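TarM (PDB 4X7R) belongs to the group 1 glycosyl transferases of the GT-B clan and holds uridine-5'-diphosphate in a pocket of its fold. Local coordinates at residues A[163-168]-A[178-183]; A[140-145]-A[152-157]; A[421-426]-A[438-443]; A[337-342]-A[444-449]. The protein carries 1 engineered substitution. All coordinates share one frame; numbering follows the deposited sequence.

Interaction 1 (A[163-168]-A[178-183])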
loop_
_atom_site.group_PDB
_atom_site.type_symbol
_atom_site.label_atom_id
_atom_site.label_comp_id
_atom_site.label_asym_id
_atom_site.label_seq_id
_atom_site.Cartn_x
_atom_site.Cartn_y
_atom_site.Cartn_z
ATOM N N VAL A 163 21.992 -7.690 -10.568
ATOM C CA VAL A 163 21.478 -8.977 -10.043
ATOM C C VAL A 163 20.987 -9.880 -11.181
ATOM O O VAL A 163 20.066 -9.511 -11.904
ATOM C CB VAL A 163 20.412 -8.802 -8.916
ATOM C CG1 VAL A 163 19.914 -10.161 -8.382
ATOM C CG2 VAL A 163 20.962 -7.959 -7.770
ATOM N N CYS A 164 21.602 -11.059 -11.331
ATOM C CA CYS A 164 21.188 -12.025 -12.348
ATOM C C CYS A 164 20.626 -13.324 -11.739
ATOM O O CYS A 164 20.007 -14.114 -12.450
ATOM C CB CYS A 164 22.318 -12.308 -13.337
ATOM S SG CYS A 164 23.813 -13.013 -12.585
ATOM N N TYR A 165 20.799 -13.527 -10.423
ATOM C CA TYR A 165 20.366 -14.736 -9.738
ATOM C C TYR A 165 20.132 -14.483 -8.255
ATOM O O TYR A 165 20.890 -13.742 -7.641
ATOM C CB TYR A 165 21.477 -15.811 -9.932
ATOM C CG TYR A 165 21.020 -17.236 -9.744
ATOM C CD1 TYR A 165 20.239 -17.871 -10.705
ATOM C CD2 TYR A 165 21.394 -17.969 -8.618
ATOM C CE1 TYR A 165 19.808 -19.188 -10.533
ATOM C CE2 TYR A 165 20.965 -19.287 -8.435
ATOM C CZ TYR A 165 20.197 -19.897 -9.409
ATOM O OH TYR A 165 19.864 -21.213 -9.273
ATOM N N GLN A 166 19.089 -15.110 -7.677
ATOM C CA GLN A 166 18.793 -15.027 -6.247
ATOM C C GLN A 166 18.489 -16.380 -5.685
ATOM O O GLN A 166 17.849 -17.208 -6.343
ATOM C CB GLN A 166 17.583 -14.123 -5.904
ATOM C CG GLN A 166 17.710 -12.723 -6.439
ATOM C CD GLN A 166 16.474 -11.973 -6.095
ATOM O OE1 GLN A 166 15.347 -12.433 -6.336
ATOM N NE2 GLN A 166 16.670 -10.804 -5.518
ATOM N N VAL A 167 18.924 -16.578 -4.437
ATOM C CA VAL A 167 18.654 -17.766 -3.623
ATOM C C VAL A 167 18.051 -17.256 -2.299
ATOM O O VAL A 167 18.600 -16.333 -1.696
ATOM C CB VAL A 167 19.921 -18.634 -3.406
ATOM C CG1 VAL A 167 19.599 -19.881 -2.603
ATOM C CG2 VAL A 167 20.587 -18.997 -4.743
ATOM N N PHE A 168 16.932 -17.852 -1.866
ATOM C CA PHE A 168 16.304 -17.530 -0.593
ATOM C C PHE A 168 16.571 -18.658 0.387
ATOM O O PHE A 168 16.454 -19.826 0.009
ATOM C CB PHE A 168 14.792 -17.290 -0.769
ATOM C CG PHE A 168 14.469 -16.129 -1.671
ATOM C CD1 PHE A 168 15.099 -14.899 -1.506
ATOM C CD2 PHE A 168 13.471 -16.231 -2.626
ATOM C CE1 PHE A 168 14.783 -13.811 -2.329
ATOM C CE2 PHE A 168 13.132 -15.129 -3.426
ATOM C CZ PHE A 168 13.806 -13.936 -3.287
ATOM N N SER A 178 15.450 -20.804 -5.653
ATOM C CA SER A 178 16.548 -20.239 -6.443
ATOM C C SER A 178 15.890 -19.753 -7.727
ATOM O O SER A 178 14.934 -20.379 -8.183
ATOM C CB SER A 178 17.632 -21.271 -6.759
ATOM O OG SER A 178 17.111 -22.313 -7.560
ATOM N N ARG A 179 16.321 -18.613 -8.256
ATOM C CA ARG A 179 15.670 -18.061 -9.449
ATOM C C ARG A 179 16.560 -17.159 -10.258
ATOM O O ARG A 179 17.420 -16.454 -9.698
ATOM C CB ARG A 179 14.364 -17.319 -9.087
ATOM C CG ARG A 179 14.573 -16.005 -8.349
ATOM C CD ARG A 179 13.322 -15.641 -7.582
ATOM N NE ARG A 179 13.402 -14.263 -7.107
ATOM C CZ ARG A 179 12.350 -13.523 -6.810
ATOM N NH1 ARG A 179 11.130 -14.023 -6.921
ATOM N NH2 ARG A 179 12.507 -12.278 -6.393
ATOM N N ASN A 180 16.326 -17.161 -11.581
ATOM C CA ASN A 180 17.086 -16.324 -12.501
ATOM C C ASN A 180 16.462 -14.970 -12.535
ATOM O O ASN A 180 15.241 -14.869 -12.428
ATOM C CB ASN A 180 17.118 -16.918 -13.910
ATOM C CG ASN A 180 17.912 -18.185 -13.979
ATOM O OD1 ASN A 180 17.367 -19.266 -13.958
ATOM N ND2 ASN A 180 19.218 -18.081 -13.989
ATOM N N ILE A 181 17.286 -13.933 -12.659
ATOM C CA ILE A 181 16.811 -12.546 -12.734
ATOM C C ILE A 181 17.356 -11.949 -14.019
ATOM O O ILE A 181 18.555 -12.000 -14.239
ATOM C CB ILE A 181 17.192 -11.677 -11.475
ATOM C CG1 ILE A 181 16.689 -12.281 -10.143
ATOM C CG2 ILE A 181 16.784 -10.187 -11.643
ATOM C CD1 ILE A 181 15.210 -12.291 -9.959
ATOM N N ASN A 182 16.469 -11.432 -14.877
ATOM C CA ASN A 182 16.847 -10.788 -16.139
ATOM C C ASN A 182 17.398 -9.422 -15.724
ATOM O O ASN A 182 16.629 -8.554 -15.328
ATOM C CB ASN A 182 15.587 -10.650 -17.033
ATOM C CG ASN A 182 15.769 -9.953 -18.364
ATOM O OD1 ASN A 182 16.837 -9.460 -18.721
ATOM N ND2 ASN A 182 14.697 -9.889 -19.126
ATOM N N ALA A 183 18.713 -9.275 -15.711
ATOM C CA ALA A 183 19.417 -8.056 -15.296
ATOM C C ALA A 183 19.042 -6.770 -16.074
ATOM O O ALA A 183 19.174 -5.672 -15.523
ATOM C CB ALA A 183 20.920 -8.285 -15.338
#
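Gln166 and Arg179 form a hydrogen-bonded pair of two antiparallel strands. In the backbone, Gln166 N gives to Arg179 O at 2.9 Å and Arg179 N returns a bond to Gln166 O at 2.8 Å; two residues on, Ile181 N reaches Cys164 O at 2.7 Å. The side-chain bonds converge on one atom: Arg179 offers NE and NH2 side-on to Gln166 OE1, each 2.8 Å away. Amide and guanidinium planes differ by only 8°, and both donors lie in the plane of the accepting carbonyl. With CG between the backbone N and the carbonyl carbon (chi1 71°) and an extended chain beyond, Arg179 runs alongside Gln166, whose neutral oxygen suits two donors while its NE2 makes a weak bond to Glu155. Phe168 sets its ring edge on a guanidinium face, the planes 59° apart and CE2 3.8 Å from Arg179 CZ. The apolar contact is Val163 CG1 with Ile181 CG1, 4.2 Å apart. On the other side of the sheet the Tyr165 ring has Asn180 ND2 at its edge, 3.4 Å from CD1. This is the beta hairpin of strands 163-169 and 175-182; its first strand carries a classic bulge on the side paired with strand 150-157, where Cys164 and Tyr165 both face Thr156.

Interaction 2 (A[140-145]-A[152-157])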
loop_
_atom_site.group_PDB
_atom_site.type_symbol
_atom_site.label_atom_id
_atom_site.label_comp_id
_atom_site.label_asym_id
_atom_site.label_seq_id
_atom_site.Cartn_x
_atom_site.Cartn_y
_atom_site.Cartn_z
ATOM N N ARG A 140 32.434 -7.546 -7.986
ATOM C CA ARG A 140 31.470 -8.136 -7.051
ATOM C C ARG A 140 30.761 -9.332 -7.698
ATOM O O ARG A 140 30.045 -9.166 -8.689
ATOM C CB ARG A 140 30.449 -7.091 -6.531
ATOM C CG ARG A 140 29.358 -7.705 -5.639
ATOM C CD ARG A 140 28.534 -6.671 -4.901
ATOM N NE ARG A 140 27.653 -5.897 -5.778
ATOM C CZ ARG A 140 26.705 -5.076 -5.347
ATOM N NH1 ARG A 140 26.485 -4.929 -4.044
ATOM N NH2 ARG A 140 25.948 -4.417 -6.209
ATOM N N ILE A 141 30.974 -10.527 -7.141
ATOM C CA ILE A 141 30.332 -11.742 -7.651
ATOM C C ILE A 141 29.018 -12.050 -6.906
ATOM O O ILE A 141 28.004 -12.403 -7.528
ATOM C CB ILE A 141 31.323 -12.937 -7.735
ATOM C CG1 ILE A 141 31.994 -13.238 -6.373
ATOM C CG2 ILE A 141 32.383 -12.667 -8.828
ATOM C CD1 ILE A 141 32.679 -14.585 -6.253
ATOM N N GLU A 142 29.020 -11.870 -5.570
ATOM C CA GLU A 142 27.844 -12.163 -4.763
ATOM C C GLU A 142 27.631 -11.314 -3.527
ATOM O O GLU A 142 28.558 -10.689 -3.019
ATOM C CB GLU A 142 27.793 -13.653 -4.403
ATOM C CG GLU A 142 29.056 -14.161 -3.767
ATOM C CD GLU A 142 29.259 -15.650 -3.915
ATOM O OE1 GLU A 142 28.692 -16.256 -4.852
ATOM O OE2 GLU A 142 30.006 -16.210 -3.087
ATOM N N ARG A 143 26.389 -11.334 -3.028
ATOM C CA ARG A 143 25.985 -10.669 -1.806
ATOM C C ARG A 143 25.136 -11.602 -0.952
ATOM O O ARG A 143 24.081 -12.052 -1.410
ATOM C CB ARG A 143 25.216 -9.362 -2.095
ATOM C CG ARG A 143 24.457 -8.812 -0.875
ATOM C CD ARG A 143 23.803 -7.471 -1.122
ATOM N NE ARG A 143 24.816 -6.418 -1.053
ATOM C CZ ARG A 143 24.560 -5.126 -0.890
ATOM N NH1 ARG A 143 23.310 -4.703 -0.767
ATOM N NH2 ARG A 143 25.556 -4.253 -0.818
ATOM N N PHE A 144 25.560 -11.821 0.300
ATOM C CA PHE A 144 24.783 -12.530 1.309
ATOM C C PHE A 144 24.152 -11.455 2.230
ATOM O O PHE A 144 24.866 -10.596 2.776
ATOM C CB PHE A 144 25.666 -13.485 2.135
ATOM C CG PHE A 144 26.161 -14.687 1.376
ATOM C CD1 PHE A 144 27.356 -14.637 0.663
ATOM C CD2 PHE A 144 25.426 -15.870 1.360
ATOM C CE1 PHE A 144 27.802 -15.744 -0.060
ATOM C CE2 PHE A 144 25.892 -16.990 0.660
ATOM C CZ PHE A 144 27.078 -16.922 -0.047
ATOM N N SER A 145 22.820 -11.520 2.387
ATOM C CA SER A 145 22.026 -10.627 3.229
ATOM C C SER A 145 21.571 -11.367 4.479
ATOM O O SER A 145 21.061 -12.492 4.393
ATOM C CB SER A 145 20.833 -10.072 2.457
ATOM O OG SER A 145 21.313 -9.403 1.303
ATOM N N HIS A 152 19.375 -14.777 4.859
ATOM C CA HIS A 152 18.025 -14.945 4.329
ATOM C C HIS A 152 18.035 -14.951 2.806
ATOM O O HIS A 152 17.134 -15.491 2.180
ATOM C CB HIS A 152 17.021 -13.916 4.925
ATOM C CG HIS A 152 17.211 -12.491 4.471
ATOM N ND1 HIS A 152 16.504 -11.979 3.396
ATOM C CD2 HIS A 152 17.965 -11.498 5.005
ATOM C CE1 HIS A 152 16.872 -10.711 3.290
ATOM N NE2 HIS A 152 17.736 -10.371 4.239
ATOM N N MET A 153 19.087 -14.399 2.218
ATOM C CA MET A 153 19.186 -14.269 0.774
ATOM C C MET A 153 20.617 -14.202 0.274
ATOM O O MET A 153 21.484 -13.656 0.938
ATOM C CB MET A 153 18.410 -12.993 0.333
ATOM C CG MET A 153 18.374 -12.733 -1.177
ATOM S SD MET A 153 17.364 -11.281 -1.669
ATOM C CE MET A 153 18.159 -9.966 -0.770
ATOM N N LYS A 154 20.842 -14.738 -0.921
ATOM C CA LYS A 154 22.104 -14.654 -1.666
ATOM C C LYS A 154 21.748 -14.110 -3.055
ATOM O O LYS A 154 20.824 -14.612 -3.693
ATOM C CB LYS A 154 22.808 -16.017 -1.764
ATOM C CG LYS A 154 24.127 -16.026 -2.578
ATOM C CD LYS A 154 24.601 -17.456 -2.774
ATOM C CE LYS A 154 25.162 -17.744 -4.145
ATOM N NZ LYS A 154 24.171 -18.452 -5.006
ATOM N N GLU A 155 22.451 -13.076 -3.501
ATOM C CA GLU A 155 22.263 -12.523 -4.853
ATOM C C GLU A 155 23.540 -12.691 -5.617
ATOM O O GLU A 155 24.618 -12.565 -5.038
ATOM C CB GLU A 155 21.853 -11.047 -4.838
ATOM C CG GLU A 155 20.436 -10.819 -4.340
ATOM C CD GLU A 155 20.172 -9.370 -3.992
ATOM O OE1 GLU A 155 20.964 -8.795 -3.211
ATOM O OE2 GLU A 155 19.181 -8.807 -4.508
ATOM N N THR A 156 23.438 -13.056 -6.895
ATOM C CA THR A 156 24.616 -13.181 -7.783
ATOM C C THR A 156 24.631 -12.011 -8.769
ATOM O O THR A 156 23.582 -11.645 -9.304
ATOM C CB THR A 156 24.660 -14.547 -8.470
ATOM O OG1 THR A 156 24.634 -15.552 -7.463
ATOM C CG2 THR A 156 25.900 -14.737 -9.321
ATOM N N PHE A 157 25.823 -11.473 -9.053
ATOM C CA PHE A 157 25.978 -10.322 -9.972
ATOM C C PHE A 157 26.665 -10.659 -11.265
ATOM O O PHE A 157 27.581 -11.465 -11.267
ATOM C CB PHE A 157 26.694 -9.141 -9.286
ATOM C CG PHE A 157 25.954 -8.643 -8.072
ATOM C CD1 PHE A 157 26.166 -9.220 -6.817
ATOM C CD2 PHE A 157 25.002 -7.639 -8.185
ATOM C CE1 PHE A 157 25.467 -8.776 -5.702
ATOM C CE2 PHE A 157 24.297 -7.199 -7.064
ATOM C CZ PHE A 157 24.521 -7.783 -5.834
HETATM O O HOH W 1 21.736 -10.665 -0.889
#
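Arg140 lays its guanidinium flat on the ring of Phe157, the planes 11° apart and CZ 3.8 Å from the ring centroid, a cation-pi stack. The extended start of the chain (chi1 175°) brings CD over the ring in a CH-pi contact, and the bend at chi3 (70°) then lays NE and the guanidinium on the ring face, while NE bonds to Asn161 OD1 and NH1 makes a salt bridge to Asp133 OD2. Arg143 NE pairs with the other oxygen, Asp133 OD1; the shared carboxylate probably offsets the nearness of the two positive groups. Five backbone bonds satisfy the strands, among them Phe157 N to Ile141 O at 2.8 Å and a nearly straight one from Ser145 N to Met153 O at 2.9 Å. Arg143 O accepts twice, from Glu155 N at 2.8 Å and from a water at 2.8 Å. That water also donates to Glu155 OE1 and accepts from Ser145 OG at 2.6 Å; serine suits the place because its hydroxyl can donate to the water. His152 ND1 bonds to Tyr43. Lys154 CG sits over the Phe144 ring face, 4.1 Å from its centroid, a CH-pi contact. The charged residues thus act differently: Arg140 stacks and is paired with Asp133, Lys154 gives methylenes to this contact, Glu142 is paired with Arg95, and the water links Glu155 across the strands.

Interaction 3 (A[421-426]-A[438-443])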
loop_
_atom_site.group_PDB
_atom_site.type_symbol
_atom_site.label_atom_id
_atom_site.label_comp_id
_atom_site.label_asym_id
_atom_site.label_seq_id
_atom_site.Cartn_x
_atom_site.Cartn_y
_atom_site.Cartn_z
ATOM N N ALA A 421 -13.065 20.363 -0.781
ATOM C CA ALA A 421 -12.475 19.514 -1.791
ATOM C C ALA A 421 -12.748 19.946 -3.216
ATOM O O ALA A 421 -13.827 20.458 -3.509
ATOM C CB ALA A 421 -12.979 18.092 -1.602
ATOM N N PHE A 422 -11.786 19.668 -4.126
ATOM C CA PHE A 422 -12.007 19.898 -5.545
ATOM C C PHE A 422 -13.035 18.850 -6.008
ATOM O O PHE A 422 -12.902 17.681 -5.633
ATOM C CB PHE A 422 -10.694 19.784 -6.352
ATOM C CG PHE A 422 -9.738 20.957 -6.259
ATOM C CD1 PHE A 422 -10.212 22.256 -6.110
ATOM C CD2 PHE A 422 -8.365 20.766 -6.368
ATOM C CE1 PHE A 422 -9.327 23.344 -6.052
ATOM C CE2 PHE A 422 -7.479 21.855 -6.311
ATOM C CZ PHE A 422 -7.966 23.138 -6.159
ATOM N N ASP A 423 -14.097 19.279 -6.733
ATOM C CA ASP A 423 -15.136 18.382 -7.247
ATOM C C ASP A 423 -14.538 17.586 -8.420
ATOM O O ASP A 423 -14.534 18.063 -9.554
ATOM C CB ASP A 423 -16.406 19.166 -7.686
ATOM C CG ASP A 423 -17.623 18.270 -7.928
ATOM O OD1 ASP A 423 -17.450 17.029 -8.015
ATOM O OD2 ASP A 423 -18.741 18.802 -8.037
ATOM N N ILE A 424 -13.993 16.394 -8.129
ATOM C CA ILE A 424 -13.303 15.543 -9.111
ATOM C C ILE A 424 -13.913 14.113 -9.158
ATOM O O ILE A 424 -14.634 13.708 -8.246
ATOM C CB ILE A 424 -11.754 15.512 -8.791
ATOM C CG1 ILE A 424 -11.433 15.032 -7.346
ATOM C CG2 ILE A 424 -11.083 16.863 -9.044
ATOM C CD1 ILE A 424 -11.291 13.589 -7.137
ATOM N N LYS A 425 -13.569 13.342 -10.191
ATOM C CA LYS A 425 -13.977 11.944 -10.325
ATOM C C LYS A 425 -12.893 11.088 -9.607
ATOM O O LYS A 425 -11.719 11.176 -9.949
ATOM C CB LYS A 425 -14.100 11.537 -11.812
ATOM C CG LYS A 425 -15.385 12.049 -12.515
ATOM C CD LYS A 425 -15.480 11.460 -13.948
ATOM C CE LYS A 425 -16.755 11.804 -14.694
ATOM N NZ LYS A 425 -17.972 11.118 -14.191
ATOM N N TYR A 426 -13.260 10.237 -8.629
ATOM C CA TYR A 426 -14.602 9.980 -8.115
ATOM C C TYR A 426 -14.609 10.075 -6.611
ATOM O O TYR A 426 -13.586 9.809 -5.973
ATOM C CB TYR A 426 -14.995 8.547 -8.487
ATOM C CG TYR A 426 -15.030 8.307 -9.972
ATOM C CD1 TYR A 426 -16.125 8.708 -10.737
ATOM C CD2 TYR A 426 -13.960 7.695 -10.626
ATOM C CE1 TYR A 426 -16.153 8.510 -12.111
ATOM C CE2 TYR A 426 -13.982 7.480 -12.007
ATOM C CZ TYR A 426 -15.081 7.899 -12.746
ATOM O OH TYR A 426 -15.138 7.693 -14.101
ATOM N N GLY A 438 -20.064 20.715 3.993
ATOM C CA GLY A 438 -18.750 21.076 3.468
ATOM C C GLY A 438 -18.879 21.832 2.158
ATOM O O GLY A 438 -19.973 22.296 1.802
ATOM N N TYR A 439 -17.758 21.948 1.422
ATOM C CA TYR A 439 -17.745 22.649 0.141
ATOM C C TYR A 439 -17.096 21.843 -0.966
ATOM O O TYR A 439 -16.030 21.237 -0.760
ATOM C CB TYR A 439 -17.053 24.021 0.258
ATOM C CG TYR A 439 -17.781 25.039 1.114
ATOM C CD1 TYR A 439 -19.019 25.550 0.729
ATOM C CD2 TYR A 439 -17.193 25.558 2.265
ATOM C CE1 TYR A 439 -19.682 26.507 1.503
ATOM C CE2 TYR A 439 -17.832 26.539 3.029
ATOM C CZ TYR A 439 -19.083 26.996 2.654
ATOM O OH TYR A 439 -19.716 27.939 3.430
ATOM N N LEU A 440 -17.753 21.846 -2.145
ATOM C CA LEU A 440 -17.278 21.244 -3.391
ATOM C C LEU A 440 -16.776 22.392 -4.242
ATOM O O LEU A 440 -17.554 23.277 -4.632
ATOM C CB LEU A 440 -18.392 20.485 -4.129
ATOM C CG LEU A 440 -18.727 19.106 -3.586
ATOM C CD1 LEU A 440 -20.000 18.573 -4.226
ATOM C CD2 LEU A 440 -17.545 18.130 -3.761
ATOM N N ILE A 441 -15.463 22.426 -4.463
ATOM C CA ILE A 441 -14.812 23.500 -5.221
ATOM C C ILE A 441 -14.568 23.073 -6.663
ATOM O O ILE A 441 -14.136 21.946 -6.911
ATOM C CB ILE A 441 -13.492 23.935 -4.502
ATOM C CG1 ILE A 441 -13.715 24.329 -3.020
ATOM C CG2 ILE A 441 -12.688 24.996 -5.279
ATOM C CD1 ILE A 441 -14.801 25.378 -2.724
ATOM N N GLU A 442 -14.828 23.982 -7.608
ATOM C CA GLU A 442 -14.567 23.770 -9.025
ATOM C C GLU A 442 -13.079 23.438 -9.150
ATOM O O GLU A 442 -12.253 24.149 -8.573
ATOM C CB GLU A 442 -14.924 25.036 -9.817
ATOM C CG GLU A 442 -15.016 24.821 -11.316
ATOM C CD GLU A 442 -14.999 26.086 -12.154
ATOM O OE1 GLU A 442 -14.972 27.199 -11.578
ATOM O OE2 GLU A 442 -15.001 25.957 -13.399
ATOM N N ASN A 443 -12.755 22.282 -9.773
ATOM C CA ASN A 443 -11.389 21.774 -9.934
ATOM C C ASN A 443 -10.425 22.827 -10.486
ATOM O O ASN A 443 -10.748 23.500 -11.471
ATOM C CB ASN A 443 -11.368 20.506 -10.793
ATOM C CG ASN A 443 -10.023 19.828 -10.818
ATOM O OD1 ASN A 443 -9.266 19.880 -9.861
ATOM N ND2 ASN A 443 -9.689 19.180 -11.914
#
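The Phe422 ring has the backbone C of Asn443 over one face and Ile441 CG2 at its edge, in the ring plane, 3.8 Å from CD1. The Asn443 side chain comes at about a right angle to the phenylalanine, its amide plane turned 65° from the ring and OD1 3.7 Å from Phe422 CD2. Ile424 CG2 touches the same amide, 3.6 Å from Asn443 CG. Holding CG anti to the backbone N (chi1 -171°) carries the Asn443 amide to this place. Asparagine suits it, since ND2 can bond to Gln401 while the flat group packs against Phe422 and Ile424. The backbones pair in parallel: Ala421 N gives to Tyr439 O at 3.1 Å, Ile441 N to Ala421 O at 2.7 Å, and Asp423 N to Ile441 O at 2.7 Å. Ala421 and Leu440 point to the other face of the sheet, where Leu440 CD1 approaches Asp423 OD2 to 4.0 Å, and Ser429 of helix 428-431 touches both Asp423 and Leu440. Strand 438-441, the outermost of its sheet, follows 419-422 through that helix as a beta-alpha-beta unit. The chemistry divides accordingly: backbone bonds fix the alignment of the strands, Phe422 packs on Ile441 CG2 and also on the oxygens of Glu442 and Asn443, and the Asn443 amide is held by Gln401.

Interaction 4 (A[337-342]-A[444-449])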
loop_
_atom_site.group_PDB
_atom_site.type_symbol
_atom_site.label_atom_id
_atom_site.label_comp_id
_atom_site.label_asym_id
_atom_site.label_seq_id
_atom_site.Cartn_x
_atom_site.Cartn_y
_atom_site.Cartn_z
ATOM N N ILE A 337 -0.266 23.862 -1.093
ATOM C CA ILE A 337 0.724 24.874 -0.681
ATOM C C ILE A 337 0.366 26.229 -1.308
ATOM O O ILE A 337 0.409 27.244 -0.611
ATOM C CB ILE A 337 2.200 24.455 -0.949
ATOM C CG1 ILE A 337 2.566 23.103 -0.293
ATOM C CG2 ILE A 337 3.199 25.559 -0.547
ATOM C CD1 ILE A 337 2.269 22.945 1.199
ATOM N N GLU A 338 -0.048 26.229 -2.600
ATOM C CA GLU A 338 -0.492 27.437 -3.314
ATOM C C GLU A 338 -1.742 28.016 -2.661
ATOM O O GLU A 338 -1.864 29.237 -2.567
ATOM C CB GLU A 338 -0.744 27.155 -4.802
ATOM C CG GLU A 338 0.533 27.074 -5.626
ATOM C CD GLU A 338 0.370 26.640 -7.072
ATOM O OE1 GLU A 338 -0.545 27.152 -7.759
ATOM O OE2 GLU A 338 1.185 25.806 -7.528
ATOM N N VAL A 339 -2.649 27.140 -2.168
ATOM C CA VAL A 339 -3.871 27.551 -1.465
ATOM C C VAL A 339 -3.501 28.137 -0.096
ATOM O O VAL A 339 -4.023 29.194 0.268
ATOM C CB VAL A 339 -4.924 26.407 -1.374
ATOM C CG1 VAL A 339 -6.058 26.770 -0.420
ATOM C CG2 VAL A 339 -5.483 26.085 -2.753
ATOM N N ALA A 340 -2.573 27.462 0.633
ATOM C CA ALA A 340 -2.067 27.890 1.942
ATOM C C ALA A 340 -1.520 29.315 1.872
ATOM O O ALA A 340 -1.891 30.141 2.705
ATOM C CB ALA A 340 -0.997 26.934 2.432
ATOM N N GLU A 341 -0.720 29.622 0.822
ATOM C CA GLU A 341 -0.152 30.947 0.549
ATOM C C GLU A 341 -1.246 32.030 0.490
ATOM O O GLU A 341 -1.074 33.090 1.087
ATOM C CB GLU A 341 0.669 30.926 -0.758
ATOM C CG GLU A 341 1.413 32.224 -1.049
ATOM C CD GLU A 341 2.253 32.234 -2.311
ATOM O OE1 GLU A 341 1.746 31.803 -3.371
ATOM O OE2 GLU A 341 3.409 32.713 -2.247
ATOM N N LEU A 342 -2.373 31.744 -0.203
ATOM C CA LEU A 342 -3.511 32.661 -0.351
ATOM C C LEU A 342 -4.261 32.866 0.966
ATOM O O LEU A 342 -4.597 34.000 1.301
ATOM C CB LEU A 342 -4.483 32.168 -1.440
ATOM C CG LEU A 342 -3.966 32.124 -2.880
ATOM C CD1 LEU A 342 -4.894 31.310 -3.758
ATOM C CD2 LEU A 342 -3.808 33.530 -3.460
ATOM N N HIS A 444 -9.252 22.971 -9.814
ATOM C CA HIS A 444 -8.156 23.924 -10.073
ATOM C C HIS A 444 -8.387 25.317 -9.485
ATOM O O HIS A 444 -7.420 26.065 -9.335
ATOM C CB HIS A 444 -7.768 24.016 -11.564
ATOM C CG HIS A 444 -7.132 22.775 -12.104
ATOM N ND1 HIS A 444 -7.851 21.865 -12.876
ATOM C CD2 HIS A 444 -5.866 22.317 -11.951
ATOM C CE1 HIS A 444 -6.999 20.894 -13.170
ATOM N NE2 HIS A 444 -5.791 21.118 -12.635
ATOM N N ASN A 445 -9.651 25.680 -9.171
ATOM C CA ASN A 445 -10.006 26.999 -8.631
ATOM C C ASN A 445 -9.445 27.216 -7.208
ATOM O O ASN A 445 -10.177 27.106 -6.221
ATOM C CB ASN A 445 -11.528 27.233 -8.699
ATOM C CG ASN A 445 -11.943 28.681 -8.646
ATOM O OD1 ASN A 445 -11.218 29.551 -8.150
ATOM N ND2 ASN A 445 -13.160 28.963 -9.106
ATOM N N ILE A 446 -8.138 27.533 -7.126
ATOM C CA ILE A 446 -7.409 27.774 -5.874
ATOM C C ILE A 446 -7.916 28.986 -5.078
ATOM O O ILE A 446 -7.867 28.958 -3.851
ATOM C CB ILE A 446 -5.859 27.737 -6.049
ATOM C CG1 ILE A 446 -5.333 28.886 -6.956
ATOM C CG2 ILE A 446 -5.403 26.354 -6.547
ATOM C CD1 ILE A 446 -3.823 29.186 -6.838
ATOM N N ASN A 447 -8.433 30.025 -5.772
ATOM C CA ASN A 447 -8.971 31.237 -5.150
ATOM C C ASN A 447 -10.286 30.977 -4.422
ATOM O O ASN A 447 -10.450 31.434 -3.288
ATOM C CB ASN A 447 -9.141 32.366 -6.172
ATOM C CG ASN A 447 -7.865 32.808 -6.845
ATOM O OD1 ASN A 447 -6.761 32.729 -6.287
ATOM N ND2 ASN A 447 -8.003 33.316 -8.062
ATOM N N ASP A 448 -11.224 30.257 -5.069
ATOM C CA ASP A 448 -12.501 29.907 -4.439
ATOM C C ASP A 448 -12.280 28.921 -3.289
ATOM O O ASP A 448 -12.998 28.994 -2.297
ATOM C CB ASP A 448 -13.524 29.363 -5.447
ATOM C CG ASP A 448 -14.916 29.172 -4.853
ATOM O OD1 ASP A 448 -15.459 30.147 -4.278
ATOM O OD2 ASP A 448 -15.452 28.042 -4.938
ATOM N N MET A 449 -11.263 28.049 -3.387
ATOM C CA MET A 449 -10.962 27.119 -2.302
ATOM C C MET A 449 -10.373 27.857 -1.097
ATOM O O MET A 449 -10.750 27.556 0.040
ATOM C CB MET A 449 -10.043 25.994 -2.752
ATOM C CG MET A 449 -10.064 24.845 -1.801
ATOM S SD MET A 449 -9.031 23.473 -2.317
ATOM C CE MET A 449 -7.710 23.833 -1.474
#
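Met449 CE presses on Val339 at 3.4 Å from CG2, tighter than usual van der Waals contact, and also lies 3.5 Å from CG1, so that the methyl sits against both branches of the valine. The side chains cross at about a right angle, and the bend at chi3 (96°) brings CE onto both valine methyls. The contact is made by van der Waals packing, with no hydrogen bond across it. Val339 CG2 also meets Ile446 CB at 3.7 Å, the two side chains running antiparallel alongside each other. Ile446, its CG1 between the backbone N and the carbonyl carbon (chi1 65°), sends CD1 to 3.9 Å from Leu342 CD1. Compact branched residues suit so close a meeting of helices, and the flexible methionine fills in beside them. Toward the margin Leu342 CD1 lies 3.4 Å from Asn447 OD1, and Glu338 brushes Ile446 CD1 with OE1. The second helix starts on an N-cap: Asn445 OD1 accepts from Asp448 N at 3.2 Å, the donor standing above the amide plane. In the fold, helix 333-346 is backed by helix 361-370, which packs on Ile337 and Glu338, while the start of helix 446-457 rests through Ile446 and Met449 on strand 419-422 and through Met449 and Asp448 on strand 438-441.

Interactions 1 and 2 are successive hairpins of one long antiparallel sheet, meeting where strands 150-157 and 163-169 pair; Val163 packs on Phe157 there. Interactions 3 and 4 lie on the opposite side of the chain's centre, about 47 to 50 Å away between centres, in the group 1 glycosyl transferase region. Phe422 and Ile441 of interaction 3 pack on Met449 of interaction 4. Each contact is partly buried: Arg179, Phe157, Phe422, Ile441, Val339 and Met449 are buried, while Asn180, Glu442 and Asn447 are exposed. The hairpins combine dense backbone bonding with polar and charged side chains; interaction 3 keeps backbone bonds, in parallel form; interaction 4, between helices, has van der Waals packing without hydrogen bonds across it.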